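Uncharacterized conserved (Bdellovibrio bacteriovorus, PDB 7O21) probably trims peptidoglycan as an LD-carboxypeptidase of the YkuD family, editing the cell wall in a way that generates the curved shape of this predatory bacterium. Local coordinates at residues Ser54-Asn59 / Ile63-Glu68; Lys87-Ile92 / Thr116-Leu121; Val142-Gly147 / Val153-Val158; Leu266-Tyr269 / His274-Tyr277; Tyr283-Gly288 / Lys292-Glu297. All coordinates share one frame; numbering follows the deposited sequence.

How the contacts relate
Contacts 1, 2 and 3 belong to the L,D-transpeptidase catalytic domain, contacts 4 and 5 to the C-terminal NTF2-like domain. Contact 3 lies nearest the predicted catalytic residues: the side chain of V153 is about 4 Å from those of both H136 and C151. In contact 2 the side chain of P89 is about 9 Å from that of C151, while contact 1 is a hairpin remote from the site, centred about 22 Å from the centres of contacts 2 and 3. Contacts 4 and 5 share strand 275-287, their centres about 22 Å apart. One place where the two domains meet is L121 of contact 2, whose CD1 lies 3.6 Å from Y283 CE1 of contact 5.

Contact 1. Residues Ser54-Asn59 / Ile63-Glu68; sequences SVFERN and IQKITE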
# COMPACT_ATOMS: atom_id res chain seq x y z
N SER A 54 17.47 -11.96 14.85
CA SER A 54 17.07 -13.31 15.23
C SER A 54 15.81 -13.71 14.49
O SER A 54 15.01 -12.87 14.07
CB SER A 54 16.76 -13.39 16.73
OG SER A 54 17.80 -12.86 17.52
N VAL A 55 15.65 -15.01 14.28
CA VAL A 55 14.44 -15.58 13.72
C VAL A 55 13.73 -16.37 14.81
O VAL A 55 14.33 -17.23 15.45
CB VAL A 55 14.74 -16.48 12.50
CG1 VAL A 55 13.43 -16.97 11.89
CG2 VAL A 55 15.55 -15.72 11.48
N PHE A 56 12.46 -16.06 15.04
CA PHE A 56 11.63 -16.81 15.96
C PHE A 56 10.56 -17.56 15.18
O PHE A 56 10.10 -17.11 14.12
CB PHE A 56 10.96 -15.88 16.98
CG PHE A 56 11.90 -15.39 18.03
CD1 PHE A 56 12.75 -14.32 17.78
CD2 PHE A 56 11.98 -16.02 19.26
CE1 PHE A 56 13.63 -13.87 18.74
CE2 PHE A 56 12.88 -15.58 20.24
CZ PHE A 56 13.70 -14.50 19.97
N GLU A 57 10.18 -18.73 15.70
CA GLU A 57 9.15 -19.56 15.10
C GLU A 57 8.06 -19.85 16.13
O GLU A 57 8.33 -19.98 17.33
CB GLU A 57 9.71 -20.89 14.53
CG GLU A 57 8.68 -21.68 13.73
CD GLU A 57 9.20 -22.98 13.13
OE1 GLU A 57 10.34 -23.37 13.45
OE2 GLU A 57 8.45 -23.59 12.34
N ARG A 58 6.84 -19.97 15.64
CA ARG A 58 5.72 -20.35 16.48
C ARG A 58 5.90 -21.78 16.99
O ARG A 58 6.27 -22.68 16.23
CB ARG A 58 4.43 -20.28 15.68
CG ARG A 58 3.18 -20.50 16.53
CD ARG A 58 1.95 -20.72 15.67
NE ARG A 58 2.10 -21.88 14.78
CZ ARG A 58 2.08 -21.83 13.45
NH1 ARG A 58 1.88 -20.69 12.80
NH2 ARG A 58 2.26 -22.94 12.74
N ASN A 59 5.63 -21.98 18.26
CA ASN A 59 5.59 -23.31 18.87
C ASN A 59 4.31 -23.33 19.70
O ASN A 59 4.33 -23.09 20.91
CB ASN A 59 6.84 -23.54 19.71
CG ASN A 59 6.80 -24.83 20.49
OD1 ASN A 59 6.13 -25.78 20.11
ND2 ASN A 59 7.53 -24.87 21.60
N ILE A 63 6.90 -19.22 21.65
CA ILE A 63 7.80 -18.82 20.57
C ILE A 63 9.16 -19.45 20.85
O ILE A 63 9.52 -19.69 22.01
CB ILE A 63 7.92 -17.29 20.44
CG1 ILE A 63 8.61 -16.69 21.67
CG2 ILE A 63 6.55 -16.66 20.17
CD1 ILE A 63 8.87 -15.20 21.57
N GLN A 64 9.92 -19.70 19.80
CA GLN A 64 11.22 -20.35 19.94
C GLN A 64 12.20 -19.67 18.99
O GLN A 64 11.90 -19.52 17.81
CB GLN A 64 11.10 -21.83 19.58
CG GLN A 64 12.35 -22.65 19.82
CD GLN A 64 12.12 -24.13 19.61
OE1 GLN A 64 10.99 -24.57 19.37
NE2 GLN A 64 13.19 -24.92 19.71
N LYS A 65 13.36 -19.28 19.51
CA LYS A 65 14.39 -18.71 18.65
C LYS A 65 15.08 -19.85 17.91
O LYS A 65 15.51 -20.83 18.52
CB LYS A 65 15.41 -17.93 19.48
CG LYS A 65 16.45 -17.19 18.64
CD LYS A 65 17.51 -16.51 19.50
CE LYS A 65 17.04 -15.15 20.01
NZ LYS A 65 18.09 -14.39 20.77
N ILE A 66 15.16 -19.72 16.59
CA ILE A 66 15.75 -20.78 15.78
C ILE A 66 17.13 -20.41 15.24
O ILE A 66 17.94 -21.31 15.02
CB ILE A 66 14.83 -21.28 14.65
CG1 ILE A 66 14.50 -20.13 13.71
CG2 ILE A 66 13.56 -21.91 15.23
CD1 ILE A 66 13.64 -20.55 12.53
N THR A 67 17.41 -19.13 15.01
CA THR A 67 18.74 -18.73 14.55
C THR A 67 18.96 -17.25 14.85
O THR A 67 18.04 -16.54 15.26
CB THR A 67 18.91 -19.03 13.06
OG1 THR A 67 20.30 -18.97 12.71
CG2 THR A 67 18.13 -18.03 12.22
N GLU A 68 20.20 -16.81 14.67
CA GLU A 68 20.61 -15.46 15.01
C GLU A 68 21.88 -15.12 14.24
O GLU A 68 22.77 -15.97 14.09
CB GLU A 68 20.89 -15.36 16.52
CG GLU A 68 21.23 -13.97 17.01
CD GLU A 68 21.16 -13.86 18.52
OE1 GLU A 68 20.08 -14.15 19.09
OE2 GLU A 68 22.18 -13.51 19.13
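Backbone hydrogen bonds define the pairing of S54-N59 with I63-E68 as an antiparallel beta hairpin. V55 N donates to T67 O, and V55 O accepts from I66 N at 2.9 Å with a nearly straight N-H...O angle of 173°. E57 and Q64 form a second hydrogen-bonded pair, E57 N to Q64 O being 2.8 Å. The register slips by one residue between V55 and F56, a beta bulge that accommodates I66. Strands 52-59 and 62-73 are neighbours in the catalytic-domain sheet, away from the predicted catalytic residues; strand 42-47 flanks 52-59 on its other side, F56 bonding V43.

At the bulge I66 CD1 lies 3.6 Å from V55 CG1; in the regular V55-T67 pair, V55 CG2 meets T67 CG2 at 3.5 Å. On the face carrying F56, K65 CB makes a CH-pi contact 4.0 Å from the ring centroid.

The polar part is a salt bridge within the second strand, K65 NZ to E68 OE1 at 2.6 Å. K65 bends at chi3 (-84°), carrying its amine toward E68 after its methylenes have crossed F56; Y181 OH also bonds NZ. The lysine thus divides its chemistry: apolar carbons lying over part of one aromatic face, and an ammonium group whose charge is probably largely balanced by E68.

Contact 2. Residues Lys87-Ile92 / Thr116-Leu121; sequences KTPEGI and TNYPNL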
# COMPACT_ATOMS: atom_id res chain seq x y z
N LYS A 87 19.23 9.19 15.37
CA LYS A 87 18.49 7.96 15.58
C LYS A 87 17.73 7.58 14.31
O LYS A 87 17.55 8.39 13.39
CB LYS A 87 17.54 8.09 16.77
CG LYS A 87 18.25 8.48 18.06
CD LYS A 87 17.30 8.51 19.25
CE LYS A 87 16.89 7.10 19.65
NZ LYS A 87 16.12 7.07 20.92
N THR A 88 17.28 6.33 14.27
CA THR A 88 16.62 5.74 13.11
C THR A 88 15.29 5.16 13.55
O THR A 88 15.09 4.85 14.73
CB THR A 88 17.50 4.61 12.54
OG1 THR A 88 17.96 3.78 13.61
CG2 THR A 88 18.71 5.19 11.81
N PRO A 89 14.35 4.99 12.62
CA PRO A 89 13.02 4.50 13.01
C PRO A 89 13.07 3.12 13.66
O PRO A 89 13.89 2.27 13.32
CB PRO A 89 12.25 4.46 11.69
CG PRO A 89 12.93 5.48 10.83
CD PRO A 89 14.39 5.39 11.20
N GLU A 90 12.17 2.92 14.61
CA GLU A 90 11.93 1.62 15.20
C GLU A 90 10.43 1.35 15.13
O GLU A 90 9.62 2.28 15.15
CB GLU A 90 12.46 1.50 16.64
CG GLU A 90 11.76 2.38 17.65
CD GLU A 90 12.32 2.22 19.07
OE1 GLU A 90 12.78 1.12 19.42
OE2 GLU A 90 12.28 3.20 19.84
N GLY A 91 10.06 0.08 15.01
CA GLY A 91 8.65 -0.23 14.93
C GLY A 91 8.39 -1.67 14.54
O GLY A 91 9.29 -2.53 14.54
N ILE A 92 7.13 -1.91 14.20
CA ILE A 92 6.57 -3.23 14.01
C ILE A 92 6.13 -3.29 12.56
O ILE A 92 5.10 -2.70 12.19
CB ILE A 92 5.37 -3.46 14.95
CG1 ILE A 92 5.75 -3.24 16.42
CG2 ILE A 92 4.79 -4.85 14.76
CD1 ILE A 92 4.53 -3.05 17.34
N THR A 116 9.80 -3.16 3.26
CA THR A 116 8.86 -3.19 4.37
C THR A 116 7.64 -2.33 4.07
O THR A 116 7.54 -1.67 3.02
CB THR A 116 9.51 -2.69 5.67
OG1 THR A 116 9.71 -1.27 5.59
CG2 THR A 116 10.84 -3.41 5.96
N ASN A 117 6.70 -2.33 5.01
CA ASN A 117 5.54 -1.45 4.96
C ASN A 117 5.78 -0.13 5.68
O ASN A 117 4.82 0.59 5.96
CB ASN A 117 4.29 -2.15 5.49
CG ASN A 117 4.38 -2.47 6.97
OD1 ASN A 117 5.43 -2.85 7.46
ND2 ASN A 117 3.28 -2.29 7.70
N TYR A 118 7.03 0.20 6.02
CA TYR A 118 7.28 1.51 6.61
C TYR A 118 6.93 2.60 5.61
O TYR A 118 7.32 2.52 4.44
CB TYR A 118 8.75 1.67 7.00
CG TYR A 118 9.05 3.07 7.51
CD1 TYR A 118 8.90 3.38 8.85
CD2 TYR A 118 9.43 4.09 6.64
CE1 TYR A 118 9.14 4.66 9.33
CE2 TYR A 118 9.67 5.37 7.11
CZ TYR A 118 9.53 5.64 8.45
OH TYR A 118 9.76 6.91 8.94
N PRO A 119 6.23 3.66 6.03
CA PRO A 119 5.73 3.92 7.39
C PRO A 119 4.39 3.21 7.63
O PRO A 119 3.52 3.22 6.75
CB PRO A 119 5.53 5.44 7.39
CG PRO A 119 5.17 5.75 5.95
CD PRO A 119 6.03 4.82 5.14
N ASN A 120 4.24 2.58 8.80
CA ASN A 120 3.00 1.89 9.12
C ASN A 120 1.99 2.88 9.72
O ASN A 120 2.23 4.09 9.78
CB ASN A 120 3.25 0.67 10.01
CG ASN A 120 3.69 1.03 11.42
OD1 ASN A 120 3.51 2.16 11.89
ND2 ASN A 120 4.26 0.06 12.11
N LEU A 121 0.85 2.36 10.18
CA LEU A 121 -0.20 3.26 10.64
C LEU A 121 0.20 4.01 11.90
O LEU A 121 -0.24 5.16 12.09
CB LEU A 121 -1.49 2.48 10.87
CG LEU A 121 -2.30 2.06 9.62
CD1 LEU A 121 -3.62 1.40 10.03
CD2 LEU A 121 -2.56 3.24 8.69
O HOH W 1 5.44 0.40 14.70
O HOH W 2 2.96 -2.92 10.49
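The Y118 ring has P119 CB over the centre of one face, 3.9 Å above the plane, while P89 approaches obliquely, its CB 3.9 Å from Y118 CE1. The proline and tyrosine side chains cross at about a right angle. This small apolar contact joins the approach to strand 91-99 to the loop after strand 113-116 in the L,D-transpeptidase catalytic domain. That loop opens with an ST turn, in which T116 OG1 accepts from Y118 N, and contains a cis peptide bond before P119. Y118 OH is anchored outside the pair by G130 N.

The other flat group is the N120 amide. I92 O lies in its plane and accepts a bond from N120 ND2 at 2.9 Å; seen from I92, however, the donor stands 39° above the carbonyl plane, and the N-H...O angle of 139° is well short of straight. N120 CG sits between its backbone N and carbonyl carbon (chi1 70°), a setting that lets one side chain serve two elements: OD1 caps helix 121-126 through D123 N while ND2 reaches the strand.

Two waters extend the polar link. One accepts from both I92 N and N120 ND2; the other donates to I92 O at 2.7 Å and accepts from N117 ND2.

Contact 3. Residues Val142-Gly147 / Val153-Val158; sequences VPLTRG and VVRNDV
V153 meets L144 through both branches and its CB, which stands 3.4 Å from L144 O. Its CG1 lies 3.8 Å from L144 CD2, and its CG2 approaches G147 CA, at the end of the short 3-10 segment 144-146. The same valine is beside the predicted nucleophile C151 and the predicted proton donor/acceptor H136, so this packing forms part of the immediate surroundings of the probable active site.

V154 turns its side chain from the loop and contributes backbone instead: its carbonyl carbon is 3.6 Å from L144 CD2. Its own backbone pairs with that of H136, tying the segment to the neighbouring strand.

R155, the N-cap residue of helix 156-163, reaches back across L144. A bend at chi2 (-68°) accompanies this return, and L144 CD2 rests 3.6 Å above the centre of one guanidinium face. At the edge, NH1 and NH2 both grip V142 O, at 2.9 Å and 3.0 Å. The oxygen lies close to the guanidinium plane, although the two N-H...O angles, 149° and 144°, show that neither bond is straight.

A forked pair of bonds on one carbonyl, with a leucine methyl over the face, restricts rotation of the guanidinium. The acceptor is a neutral backbone carbonyl, so hydrogen bonds and not a salt bridge let one arginine clasp the loop against the start of the helix.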
# COMPACT_ATOMS: atom_id res chain seq x y z
N VAL A 142 32.63 -3.97 2.68
CA VAL A 142 32.28 -2.71 3.37
C VAL A 142 31.49 -2.96 4.65
O VAL A 142 30.87 -3.96 4.80
CB VAL A 142 31.53 -1.77 2.42
CG1 VAL A 142 32.29 -1.54 1.13
CG2 VAL A 142 30.17 -2.31 2.10
N PRO A 143 31.49 -2.00 5.57
CA PRO A 143 30.76 -2.15 6.80
C PRO A 143 29.25 -2.16 6.54
O PRO A 143 28.80 -1.55 5.68
CB PRO A 143 31.07 -0.87 7.58
CG PRO A 143 32.10 -0.13 6.80
CD PRO A 143 32.14 -0.72 5.42
N LEU A 144 28.55 -2.87 7.40
CA LEU A 144 27.09 -2.90 7.34
C LEU A 144 26.48 -1.50 7.44
O LEU A 144 25.43 -1.23 6.85
CB LEU A 144 26.55 -3.81 8.44
CG LEU A 144 26.94 -5.29 8.35
CD1 LEU A 144 26.29 -6.05 9.49
CD2 LEU A 144 26.54 -5.88 7.00
N THR A 145 27.14 -0.59 8.17
CA THR A 145 26.62 0.76 8.38
C THR A 145 26.73 1.64 7.15
O THR A 145 26.23 2.77 7.17
CB THR A 145 27.34 1.41 9.56
OG1 THR A 145 28.74 1.16 9.45
CG2 THR A 145 26.85 0.81 10.87
N ARG A 146 27.34 1.15 6.07
CA ARG A 146 27.27 1.93 4.83
C ARG A 146 25.87 1.97 4.23
O ARG A 146 25.63 2.76 3.32
CB ARG A 146 28.30 1.44 3.82
CG ARG A 146 28.56 2.46 2.73
CD ARG A 146 29.73 2.06 1.86
NE ARG A 146 31.02 2.18 2.55
CZ ARG A 146 32.19 2.09 1.93
NH1 ARG A 146 32.22 1.90 0.63
NH2 ARG A 146 33.32 2.20 2.61
N GLY A 147 24.94 1.15 4.72
CA GLY A 147 23.57 1.21 4.23
C GLY A 147 22.93 2.57 4.45
O GLY A 147 23.39 3.39 5.24
N VAL A 153 20.80 -4.01 7.74
CA VAL A 153 21.81 -4.54 6.82
C VAL A 153 22.46 -5.76 7.44
O VAL A 153 22.84 -5.75 8.62
CB VAL A 153 22.86 -3.47 6.50
CG1 VAL A 153 23.79 -3.93 5.35
CG2 VAL A 153 22.19 -2.13 6.17
N VAL A 154 22.62 -6.80 6.63
CA VAL A 154 23.26 -8.05 6.99
C VAL A 154 24.23 -8.44 5.88
O VAL A 154 24.24 -7.86 4.79
CB VAL A 154 22.24 -9.18 7.23
CG1 VAL A 154 21.31 -8.83 8.39
CG2 VAL A 154 21.42 -9.44 5.97
N ARG A 155 25.00 -9.46 6.14
CA ARG A 155 25.95 -9.98 5.14
C ARG A 155 25.21 -10.76 4.04
O ARG A 155 24.11 -11.18 4.24
CB ARG A 155 27.04 -10.80 5.84
CG ARG A 155 27.95 -9.98 6.74
CD ARG A 155 28.82 -9.06 5.92
NE ARG A 155 29.45 -8.02 6.69
CZ ARG A 155 29.92 -6.93 6.13
NH1 ARG A 155 30.47 -5.99 6.85
NH2 ARG A 155 29.79 -6.75 4.84
N ASN A 156 25.87 -10.94 2.92
CA ASN A 156 25.27 -11.64 1.75
C ASN A 156 24.88 -13.08 2.11
O ASN A 156 23.88 -13.52 1.68
CB ASN A 156 26.24 -11.65 0.57
CG ASN A 156 26.34 -10.29 -0.07
OD1 ASN A 156 25.32 -9.73 -0.41
ND2 ASN A 156 27.54 -9.79 -0.23
N ASP A 157 25.72 -13.77 2.86
CA ASP A 157 25.41 -15.16 3.25
C ASP A 157 24.17 -15.17 4.14
O ASP A 157 23.37 -16.03 3.99
CB ASP A 157 26.63 -15.86 3.86
CG ASP A 157 27.10 -15.34 5.21
OD1 ASP A 157 26.98 -14.19 5.45
OD2 ASP A 157 27.62 -16.13 5.97
N VAL A 158 24.05 -14.17 4.99
CA VAL A 158 22.92 -14.11 5.90
C VAL A 158 21.63 -13.82 5.16
O VAL A 158 20.60 -14.46 5.43
CB VAL A 158 23.20 -13.06 6.99
CG1 VAL A 158 21.95 -12.83 7.83
CG2 VAL A 158 24.35 -13.52 7.88

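Contact 4. Residues Leu266-Tyr269 / His274-Tyr277; sequences LQRY and HVDY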
# COMPACT_ATOMS: atom_id res chain seq x y z
N LEU A 266 -6.99 -14.09 12.27
CA LEU A 266 -8.04 -14.46 11.33
C LEU A 266 -9.38 -14.47 12.08
O LEU A 266 -9.54 -15.19 13.07
CB LEU A 266 -7.75 -15.82 10.71
CG LEU A 266 -8.70 -16.25 9.57
CD1 LEU A 266 -8.58 -15.30 8.39
CD2 LEU A 266 -8.38 -17.66 9.12
N GLN A 267 -10.31 -13.64 11.64
CA GLN A 267 -11.56 -13.39 12.35
C GLN A 267 -12.73 -13.98 11.58
O GLN A 267 -12.87 -13.75 10.38
CB GLN A 267 -11.76 -11.89 12.48
CG GLN A 267 -13.12 -11.46 13.02
CD GLN A 267 -13.32 -9.96 12.89
OE1 GLN A 267 -12.75 -9.18 13.64
NE2 GLN A 267 -14.09 -9.54 11.89
N ARG A 268 -13.57 -14.73 12.28
CA ARG A 268 -14.84 -15.19 11.74
C ARG A 268 -15.95 -14.40 12.42
O ARG A 268 -16.04 -14.39 13.65
CB ARG A 268 -15.03 -16.68 12.01
CG ARG A 268 -16.28 -17.27 11.37
CD ARG A 268 -16.47 -18.71 11.81
NE ARG A 268 -17.56 -19.35 11.08
CZ ARG A 268 -18.84 -19.33 11.47
NH1 ARG A 268 -19.18 -18.68 12.57
NH2 ARG A 268 -19.76 -19.95 10.75
N TYR A 269 -16.77 -13.72 11.62
CA TYR A 269 -17.91 -12.94 12.10
C TYR A 269 -19.19 -13.57 11.58
O TYR A 269 -19.31 -13.80 10.37
CB TYR A 269 -17.82 -11.50 11.57
CG TYR A 269 -18.92 -10.60 12.08
CD1 TYR A 269 -20.13 -10.48 11.40
CD2 TYR A 269 -18.74 -9.86 13.24
CE1 TYR A 269 -21.13 -9.66 11.88
CE2 TYR A 269 -19.72 -9.03 13.71
CZ TYR A 269 -20.91 -8.95 13.04
OH TYR A 269 -21.87 -8.10 13.53
N HIS A 274 -25.25 -13.17 7.59
CA HIS A 274 -24.06 -13.60 6.86
C HIS A 274 -22.96 -14.06 7.81
O HIS A 274 -22.96 -13.76 9.01
CB HIS A 274 -23.50 -12.55 5.88
CG HIS A 274 -24.10 -11.18 6.02
ND1 HIS A 274 -24.01 -10.43 7.17
CD2 HIS A 274 -24.76 -10.41 5.13
CE1 HIS A 274 -24.61 -9.27 6.99
NE2 HIS A 274 -25.07 -9.23 5.76
N VAL A 275 -22.02 -14.81 7.23
CA VAL A 275 -20.77 -15.19 7.87
C VAL A 275 -19.66 -14.67 6.97
O VAL A 275 -19.73 -14.78 5.75
CB VAL A 275 -20.65 -16.72 8.00
CG1 VAL A 275 -19.27 -17.10 8.55
CG2 VAL A 275 -21.76 -17.28 8.89
N ASP A 276 -18.64 -14.07 7.58
CA ASP A 276 -17.46 -13.72 6.81
C ASP A 276 -16.19 -14.03 7.59
O ASP A 276 -16.18 -14.08 8.82
CB ASP A 276 -17.47 -12.27 6.28
CG ASP A 276 -17.62 -11.25 7.37
OD1 ASP A 276 -16.71 -11.14 8.22
OD2 ASP A 276 -18.63 -10.52 7.37
N TYR A 277 -15.12 -14.28 6.84
CA TYR A 277 -13.78 -14.49 7.37
C TYR A 277 -12.88 -13.40 6.82
O TYR A 277 -12.98 -13.03 5.65
CB TYR A 277 -13.22 -15.87 6.93
CG TYR A 277 -14.04 -17.04 7.42
CD1 TYR A 277 -15.20 -17.41 6.77
CD2 TYR A 277 -13.64 -17.78 8.53
CE1 TYR A 277 -15.96 -18.48 7.21
CE2 TYR A 277 -14.39 -18.86 8.98
CZ TYR A 277 -15.55 -19.20 8.31
OH TYR A 277 -16.31 -20.27 8.73
O HOH W 3 -14.54 -11.55 9.75
O HOH W 4 -19.15 -20.89 8.05
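R268 runs extended from CG to NE, with CG trans to the backbone N (chi1 -175°), while Y277 turns its ring beside its own backbone N (chi1 -61°); the two side chains consequently lie alongside, pointing the same way. They form a non-hydrogen-bonded pair in the antiparallel hairpin of strands 260-270 and 275-287, within the NTF2-like domain. R268 CG sits over the Y277 face, 3.9 Å from the centroid, in a CH-pi contact. Further out, R268 NE donates to Y277 OH at 2.8 Å, with the oxygen at the guanidinium edge and the planes 74° apart. V275 CG1 lies over one guanidinium face, toward its rim, and the charge has its salt-bridge partner in E270.

The next pair, Y269 and D276, is joined by two backbone bonds, Y269 N to D276 O and D276 N to Y269 O, both 2.9 Å. On this side D276 OD1 comes 3.5 Å from Y269 CB, but its strongest polar partner is K103 of the second subunit, a salt bridge that places the hairpin at the dimer interface. Q267 OE1 is held by K280.

At the far end of the arginine-tyrosine pair, a water accepts from R268 NH2 at 2.9 Å and lies 3.0 Å from Y277 OH.

Contact 5. Residues Tyr283-Gly288 / Lys292-Glu297; sequences YALKSG and KIIREE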
# COMPACT_ATOMS: atom_id res chain seq x y z
N TYR A 283 -4.57 -1.89 15.98
CA TYR A 283 -3.47 -1.03 16.39
C TYR A 283 -3.94 -0.28 17.63
O TYR A 283 -4.99 0.37 17.59
CB TYR A 283 -3.17 0.00 15.30
CG TYR A 283 -2.75 -0.56 13.96
CD1 TYR A 283 -3.68 -1.12 13.09
CD2 TYR A 283 -1.43 -0.52 13.56
CE1 TYR A 283 -3.31 -1.63 11.87
CE2 TYR A 283 -1.04 -1.03 12.33
CZ TYR A 283 -1.98 -1.58 11.50
OH TYR A 283 -1.59 -2.08 10.27
N ALA A 284 -3.18 -0.38 18.72
CA ALA A 284 -3.57 0.26 19.97
C ALA A 284 -2.37 0.96 20.59
O ALA A 284 -1.22 0.65 20.28
CB ALA A 284 -4.20 -0.74 20.96
N LEU A 285 -2.66 1.92 21.47
CA LEU A 285 -1.63 2.65 22.20
C LEU A 285 -1.93 2.58 23.68
O LEU A 285 -3.09 2.52 24.09
CB LEU A 285 -1.56 4.13 21.77
CG LEU A 285 -1.13 4.39 20.32
CD1 LEU A 285 -1.27 5.87 19.99
CD2 LEU A 285 0.30 3.88 20.05
N LYS A 286 -0.86 2.61 24.48
CA LYS A 286 -1.00 2.63 25.93
C LYS A 286 -1.88 3.78 26.38
O LYS A 286 -1.78 4.90 25.87
CB LYS A 286 0.37 2.80 26.58
CG LYS A 286 1.20 1.54 26.63
CD LYS A 286 2.38 1.71 27.58
CE LYS A 286 3.17 0.42 27.73
NZ LYS A 286 2.53 -0.50 28.72
N SER A 287 -2.74 3.49 27.35
CA SER A 287 -3.61 4.46 28.01
C SER A 287 -3.62 4.08 29.48
O SER A 287 -4.24 3.08 29.85
CB SER A 287 -5.03 4.36 27.44
OG SER A 287 -5.87 5.33 28.06
N GLY A 288 -2.92 4.85 30.30
CA GLY A 288 -2.81 4.51 31.71
C GLY A 288 -2.22 3.12 31.86
O GLY A 288 -1.12 2.84 31.38
N LYS A 292 -5.84 1.53 24.31
CA LYS A 292 -6.99 1.98 23.53
C LYS A 292 -6.70 1.84 22.04
O LYS A 292 -5.63 2.25 21.56
CB LYS A 292 -7.40 3.41 23.87
CG LYS A 292 -7.86 3.53 25.32
CD LYS A 292 -8.96 4.56 25.49
CE LYS A 292 -9.47 4.55 26.92
NZ LYS A 292 -10.92 4.22 26.98
N ILE A 293 -7.67 1.27 21.32
CA ILE A 293 -7.55 1.03 19.89
C ILE A 293 -7.63 2.35 19.13
O ILE A 293 -8.57 3.14 19.31
CB ILE A 293 -8.64 0.05 19.44
CG1 ILE A 293 -8.47 -1.32 20.13
CG2 ILE A 293 -8.63 -0.10 17.94
CD1 ILE A 293 -9.68 -2.24 19.93
N ILE A 294 -6.63 2.61 18.29
CA ILE A 294 -6.58 3.80 17.44
C ILE A 294 -6.93 3.50 15.99
O ILE A 294 -7.33 4.39 15.25
CB ILE A 294 -5.21 4.51 17.54
CG1 ILE A 294 -4.07 3.56 17.16
CG2 ILE A 294 -5.03 5.04 18.95
CD1 ILE A 294 -2.82 4.32 16.73
N ARG A 295 -6.73 2.25 15.55
CA ARG A 295 -7.04 1.88 14.17
C ARG A 295 -7.42 0.41 14.18
O ARG A 295 -6.91 -0.38 14.97
CB ARG A 295 -5.82 2.05 13.24
CG ARG A 295 -5.09 3.39 13.28
CD ARG A 295 -5.84 4.47 12.48
NE ARG A 295 -5.11 5.73 12.42
CZ ARG A 295 -5.27 6.75 13.26
NH1 ARG A 295 -4.55 7.86 13.09
NH2 ARG A 295 -6.13 6.67 14.27
N GLU A 296 -8.36 0.03 13.30
CA GLU A 296 -8.79 -1.36 13.19
C GLU A 296 -9.06 -1.64 11.72
O GLU A 296 -9.87 -0.95 11.10
CB GLU A 296 -10.04 -1.59 14.04
CG GLU A 296 -10.55 -3.04 14.04
CD GLU A 296 -11.61 -3.30 15.08
OE1 GLU A 296 -11.71 -2.50 16.02
OE2 GLU A 296 -12.34 -4.31 14.97
N GLU A 297 -8.37 -2.64 11.17
CA GLU A 297 -8.45 -2.97 9.75
C GLU A 297 -9.02 -4.36 9.56
O GLU A 297 -8.87 -5.25 10.41
CB GLU A 297 -7.06 -2.92 9.09
CG GLU A 297 -6.39 -1.55 9.11
CD GLU A 297 -5.00 -1.57 8.47
OE1 GLU A 297 -4.22 -2.52 8.71
OE2 GLU A 297 -4.69 -0.62 7.72
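Y283-G288 and K292-E297 pair as antiparallel strands whose axes make an angle of 147°, with a classic beta bulge where I294 and R295 both face Y283. Y283 O accepts two N-H groups there, I294 N at 2.9 Å and R295 N at the longer 3.3 Å, while Y283 N returns a bond to R295 O. Beyond the bulge, L285 and K292 exchange a regular pair of backbone bonds.

Among the side chains, Y283 has the largest contact area. The Y283 and R295 side chains cross at about a right angle, Y283 CD1 lying 3.8 Å from R295 CB, and R295 O stands at the ring edge. In one of its two conformers E297 OE1 also nears this ring's edge, a doubtful contact.

I294 occupies the bulge with CG1 set between its backbone N and carbonyl carbon (chi1 58°), where CG1 packs 3.3 Å from Y283 O. Its CD1 meets L285 CD1 at 3.9 Å, the two chains crossing at a slant. Near the turn, K292 CG touches S287 CB, and the lysine amine continues to T215 O.

Strand 290-300 is the last of the five-stranded sheet, but its I293 and I294 also make backbone bonds to F216, D218 and K222, in and beside the short strands 217-218 and 221-223. Strand 260-270 flanks Y283-L285, and helix 121-126 of the catalytic domain lies against the ring, F122 meeting Y283 edge-to-face.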